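Local coordinates for AztD protein (Citrobacter koseri, PDB 6CMK) that acts as a periplasmic zinc chaperone, binding zinc ions and handing one directly to the solute-binding protein AztC of the AztABCD transport system, at residues Ser94-Ile107 with Phe393-His405. Residues are numbered along the deposited sequence; the frame is centred on the assembly and turned at random. Where two conformers were deposited one is given.
Sequences SGIAFHDHGDHADI and FNIVAVGGSGKVH. With ZN (zinc ion), chain I.
Asp-106 and His-405 meet beside a zinc ion where the C-terminal end of strand 393-403 crosses the hairpin of 96-100 and 105-107. From CB, which lies 3.9 Å from Lys-403 O, the Asp-106 side chain runs beside its own backbone N (chi1 -69°) to a carboxylate whose OD1 binds the zinc at 2.2 Å. OD1 also accepts a bent hydrogen bond, 3.1 Å, from NE2 of His-405, which comes from above the carboxylate plane; ring and carboxylate planes are 66° apart. His-101 ND1 has the metal in its ring plane but at a long 2.6 Å. His-104 also belongs to the site, yet in this conformer, one of two, its NE2 is 2.7 Å from this ion and the bond is doubtful; ND1 of His-104 here gives Asp-103 OD1 a bent bond. His-405 is the fourth residue of high-affinity site 2, although its NE2 is 2.9 Å from the ion, too far for a normal zinc-nitrogen bond.

The backbones are joined by one bridge, Asp-106 with Lys-403: Lys-403 N gives a nearly straight bond to Ala-105 O, and Ile-107 N one to Lys-403 O. A water sits within hydrogen-bonding distance of both Lys-403 O and Ile-107 O. Gly-402, with no side chain, lets Ala-105 O come within 3.4 Å of its CA. Ile-107 lays CG2 over the Gly-402 carbonyl and against CG2 of Val-404. Farther back, the Phe-98 ring sets CZ 3.6 Å from Gly-400 CA. The second subunit stacks His-169 on His-405 and His-216 on His-101.

NE2 of His-405 cannot both hold the proton for Asp-106 and bind zinc; the long distances are consistent with partial or divided occupancy at a site whose zinc passes to AztC.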
loop_
_atom_site.group_PDB
_atom_site.type_symbol
_atom_site.label_atom_id
_atom_site.label_comp_id
_atom_site.label_asym_id
_atom_site.label_seq_id
_atom_site.Cartn_x
_atom_site.Cartn_y
_atom_site.Cartn_z
ATOM N N SER B 94 8.489 -9.732 -13.124
ATOM C CA SER B 94 9.657 -8.996 -12.660
ATOM C C SER B 94 10.516 -9.829 -11.723
ATOM O O SER B 94 11.729 -9.597 -11.619
ATOM C CB SER B 94 9.209 -7.729 -11.953
ATOM O OG SER B 94 8.599 -8.060 -10.715
ATOM N N GLY B 95 9.909 -10.776 -11.022
ATOM C CA GLY B 95 10.613 -11.559 -10.038
ATOM C C GLY B 95 10.662 -10.930 -8.665
ATOM O O GLY B 95 11.363 -11.449 -7.792
ATOM N N ILE B 96 9.969 -9.814 -8.453
ATOM C CA ILE B 96 9.880 -9.181 -7.142
ATOM C C ILE B 96 8.409 -8.979 -6.830
ATOM O O ILE B 96 7.692 -8.324 -7.594
ATOM C CB ILE B 96 10.631 -7.840 -7.079
ATOM C CG1 ILE B 96 12.120 -8.050 -7.379
ATOM C CG2 ILE B 96 10.440 -7.215 -5.695
ATOM C CD1 ILE B 96 12.931 -6.761 -7.514
ATOM N N ALA B 97 7.956 -9.539 -5.711
ATOM C CA ALA B 97 6.582 -9.374 -5.288
ATOM C C ALA B 97 6.541 -9.283 -3.770
ATOM O O ALA B 97 7.447 -9.751 -3.075
ATOM C CB ALA B 97 5.703 -10.528 -5.796
ATOM N N PHE B 98 5.483 -8.660 -3.264
ATOM C CA PHE B 98 5.349 -8.400 -1.841
ATOM C C PHE B 98 4.046 -8.945 -1.277
ATOM O O PHE B 98 3.066 -9.175 -1.994
ATOM C CB PHE B 98 5.427 -6.906 -1.548
ATOM C CG PHE B 98 6.743 -6.297 -1.919
ATOM C CD1 PHE B 98 7.834 -6.398 -1.069
ATOM C CD2 PHE B 98 6.888 -5.636 -3.133
ATOM C CE1 PHE B 98 9.063 -5.821 -1.406
ATOM C CE2 PHE B 98 8.108 -5.066 -3.473
ATOM C CZ PHE B 98 9.190 -5.166 -2.620
ATOM N N HIS B 99 4.073 -9.174 0.034
ATOM C CA HIS B 99 2.884 -9.473 0.818
ATOM C C HIS B 99 2.751 -8.428 1.916
ATOM O O HIS B 99 3.709 -8.181 2.659
ATOM C CB HIS B 99 2.958 -10.868 1.432
ATOM C CG HIS B 99 3.091 -11.962 0.425
ATOM N ND1 HIS B 99 2.033 -12.396 -0.342
ATOM C CD2 HIS B 99 4.157 -12.711 0.059
ATOM C CE1 HIS B 99 2.443 -13.365 -1.141
ATOM N NE2 HIS B 99 3.728 -13.576 -0.916
ATOM N N ASP B 100 1.560 -7.837 2.018
ATOM C CA ASP B 100 1.256 -6.761 2.964
ATOM C C ASP B 100 0.786 -7.380 4.275
ATOM O O ASP B 100 -0.359 -7.818 4.386
ATOM C CB ASP B 100 0.187 -5.848 2.371
ATOM C CG ASP B 100 -0.154 -4.661 3.261
ATOM O OD1 ASP B 100 0.325 -4.601 4.409
ATOM O OD2 ASP B 100 -0.913 -3.779 2.789
ATOM N N HIS B 101 1.656 -7.387 5.287
ATOM C CA HIS B 101 1.366 -8.046 6.554
ATOM C C HIS B 101 1.214 -7.054 7.708
ATOM O O HIS B 101 1.510 -7.375 8.862
ATOM C CB HIS B 101 2.439 -9.092 6.837
ATOM C CG HIS B 101 2.268 -10.332 6.010
ATOM N ND1 HIS B 101 3.133 -11.401 6.063
ATOM C CD2 HIS B 101 1.306 -10.671 5.117
ATOM C CE1 HIS B 101 2.718 -12.344 5.234
ATOM N NE2 HIS B 101 1.610 -11.925 4.647
ATOM N N GLY B 102 0.719 -5.858 7.405
ATOM C CA GLY B 102 0.379 -4.891 8.430
ATOM C C GLY B 102 1.586 -4.165 8.981
ATOM O O GLY B 102 1.990 -3.130 8.448
ATOM N N ASP B 103 2.178 -4.709 10.037
ATOM C CA ASP B 103 3.356 -4.087 10.630
ATOM C C ASP B 103 4.632 -4.417 9.872
ATOM O O ASP B 103 5.669 -3.798 10.137
ATOM C CB ASP B 103 3.502 -4.514 12.093
ATOM C CG ASP B 103 3.820 -5.988 12.246
ATOM O OD1 ASP B 103 5.014 -6.346 12.201
ATOM O OD2 ASP B 103 2.875 -6.787 12.417
ATOM N N HIS B 104 4.582 -5.366 8.939
ATOM C CA HIS B 104 5.745 -5.738 8.154
ATOM C C HIS B 104 5.282 -6.162 6.770
ATOM O O HIS B 104 4.088 -6.345 6.518
ATOM C CB HIS B 104 6.538 -6.864 8.824
ATOM C CG HIS B 104 5.725 -8.090 9.098
ATOM N ND1 HIS B 104 4.736 -8.128 10.056
ATOM C CD2 HIS B 104 5.751 -9.322 8.536
ATOM C CE1 HIS B 104 4.188 -9.329 10.074
ATOM N NE2 HIS B 104 4.787 -10.074 9.162
ATOM N N ALA B 105 6.248 -6.306 5.867
ATOM C CA ALA B 105 6.009 -6.828 4.534
ATOM C C ALA B 105 6.986 -7.964 4.292
ATOM O O ALA B 105 8.103 -7.961 4.824
ATOM C CB ALA B 105 6.177 -5.748 3.451
ATOM N N ASP B 106 6.541 -8.951 3.521
ATOM C CA ASP B 106 7.387 -10.022 3.027
ATOM C C ASP B 106 7.751 -9.725 1.581
ATOM O O ASP B 106 6.941 -9.180 0.831
ATOM C CB ASP B 106 6.675 -11.371 3.085
ATOM C CG ASP B 106 6.453 -11.859 4.496
ATOM O OD1 ASP B 106 6.807 -11.127 5.444
ATOM O OD2 ASP B 106 5.919 -12.978 4.644
ATOM N N ILE B 107 8.965 -10.096 1.189
ATOM C CA ILE B 107 9.417 -9.935 -0.194
ATOM C C ILE B 107 9.736 -11.310 -0.772
ATOM O O ILE B 107 10.479 -12.096 -0.166
ATOM C CB ILE B 107 10.625 -8.979 -0.302
ATOM C CG1 ILE B 107 10.961 -8.711 -1.774
ATOM C CG2 ILE B 107 11.843 -9.518 0.445
ATOM C CD1 ILE B 107 12.080 -7.676 -1.982
ATOM N N PHE B 393 16.916 2.983 -23.885
ATOM C CA PHE B 393 15.942 4.034 -24.146
ATOM C C PHE B 393 14.873 4.065 -23.056
ATOM O O PHE B 393 15.049 4.738 -22.036
ATOM C CB PHE B 393 15.361 3.811 -25.549
ATOM C CG PHE B 393 14.371 4.839 -25.988
ATOM C CD1 PHE B 393 14.566 6.181 -25.731
ATOM C CD2 PHE B 393 13.256 4.457 -26.707
ATOM C CE1 PHE B 393 13.644 7.125 -26.151
ATOM C CE2 PHE B 393 12.340 5.389 -27.131
ATOM C CZ PHE B 393 12.528 6.722 -26.857
ATOM N N ASN B 394 13.772 3.341 -23.240
ATOM C CA ASN B 394 12.710 3.328 -22.241
ATOM C C ASN B 394 13.120 2.532 -21.008
ATOM O O ASN B 394 13.792 1.505 -21.101
ATOM C CB ASN B 394 11.428 2.730 -22.821
ATOM C CG ASN B 394 10.834 3.578 -23.924
ATOM O OD1 ASN B 394 10.476 3.074 -24.996
ATOM N ND2 ASN B 394 10.732 4.869 -23.678
ATOM N N ILE B 395 12.683 2.999 -19.842
ATOM C CA ILE B 395 13.119 2.390 -18.594
ATOM C C ILE B 395 11.995 2.474 -17.568
ATOM O O ILE B 395 11.306 3.493 -17.445
ATOM C CB ILE B 395 14.425 3.056 -18.093
ATOM C CG1 ILE B 395 14.899 2.412 -16.790
ATOM C CG2 ILE B 395 14.241 4.561 -17.909
ATOM C CD1 ILE B 395 16.309 2.844 -16.406
ATOM N N VAL B 396 11.795 1.374 -16.842
ATOM C CA VAL B 396 10.941 1.362 -15.659
ATOM C C VAL B 396 11.668 0.586 -14.569
ATOM O O VAL B 396 12.580 -0.199 -14.833
ATOM C CB VAL B 396 9.537 0.760 -15.909
ATOM C CG1 VAL B 396 8.762 1.609 -16.922
ATOM C CG2 VAL B 396 9.631 -0.703 -16.355
ATOM N N ALA B 397 11.257 0.828 -13.325
ATOM C CA ALA B 397 11.884 0.228 -12.152
ATOM C C ALA B 397 10.821 -0.288 -11.195
ATOM O O ALA B 397 9.783 0.349 -11.015
ATOM C CB ALA B 397 12.758 1.242 -11.405
ATOM N N VAL B 398 11.096 -1.426 -10.561
ATOM C CA VAL B 398 10.242 -1.955 -9.499
ATOM C C VAL B 398 11.117 -2.353 -8.318
ATOM O O VAL B 398 12.331 -2.525 -8.442
ATOM C CB VAL B 398 9.398 -3.174 -9.952
ATOM C CG1 VAL B 398 8.530 -2.824 -11.154
ATOM C CG2 VAL B 398 10.280 -4.394 -10.242
ATOM N N GLY B 399 10.485 -2.523 -7.165
ATOM C CA GLY B 399 11.203 -3.068 -6.031
ATOM C C GLY B 399 10.803 -2.408 -4.730
ATOM O O GLY B 399 9.851 -1.637 -4.661
ATOM N N GLY B 400 11.579 -2.722 -3.700
ATOM C CA GLY B 400 11.326 -2.323 -2.318
ATOM C C GLY B 400 12.116 -3.225 -1.379
ATOM O O GLY B 400 13.162 -3.745 -1.743
ATOM N N SER B 401 11.585 -3.432 -0.177
ATOM C CA SER B 401 12.259 -4.346 0.736
ATOM C C SER B 401 11.226 -5.072 1.585
ATOM O O SER B 401 10.084 -4.635 1.727
ATOM C CB SER B 401 13.279 -3.614 1.622
ATOM O OG SER B 401 12.646 -2.899 2.670
ATOM N N GLY B 402 11.636 -6.211 2.126
ATOM C CA GLY B 402 10.735 -6.979 2.960
ATOM C C GLY B 402 11.499 -8.028 3.729
ATOM O O GLY B 402 12.710 -8.193 3.574
ATOM N N LYS B 403 10.763 -8.754 4.563
ATOM C CA LYS B 403 11.348 -9.867 5.284
ATOM C C LYS B 403 11.364 -11.125 4.432
ATOM O O LYS B 403 10.528 -11.325 3.547
ATOM C CB LYS B 403 10.581 -10.145 6.577
ATOM C CG LYS B 403 10.677 -9.016 7.572
ATOM C CD LYS B 403 10.101 -9.399 8.921
ATOM C CE LYS B 403 10.806 -8.645 10.034
ATOM N NZ LYS B 403 10.242 -8.935 11.378
ATOM N N VAL B 404 12.344 -11.970 4.715
ATOM C CA VAL B 404 12.415 -13.329 4.201
ATOM C C VAL B 404 12.546 -14.238 5.415
ATOM O O VAL B 404 13.488 -14.094 6.202
ATOM C CB VAL B 404 13.594 -13.514 3.232
ATOM C CG1 VAL B 404 13.673 -14.953 2.742
ATOM C CG2 VAL B 404 13.447 -12.557 2.059
ATOM N N HIS B 405 11.588 -15.139 5.590
ATOM C CA HIS B 405 11.547 -15.958 6.797
ATOM C C HIS B 405 12.368 -17.233 6.630
ATOM O O HIS B 405 12.873 -17.783 7.612
ATOM C CB HIS B 405 10.097 -16.299 7.166
ATOM C CG HIS B 405 9.227 -15.098 7.371
ATOM N ND1 HIS B 405 9.218 -14.373 8.543
ATOM C CD2 HIS B 405 8.332 -14.496 6.550
ATOM C CE1 HIS B 405 8.357 -13.375 8.436
ATOM N NE2 HIS B 405 7.807 -13.428 7.237
HETATM ZN ZN ZN I . 5.489 -11.678 7.116
HETATM O O HOH W 1 9.474 -13.627 1.835
#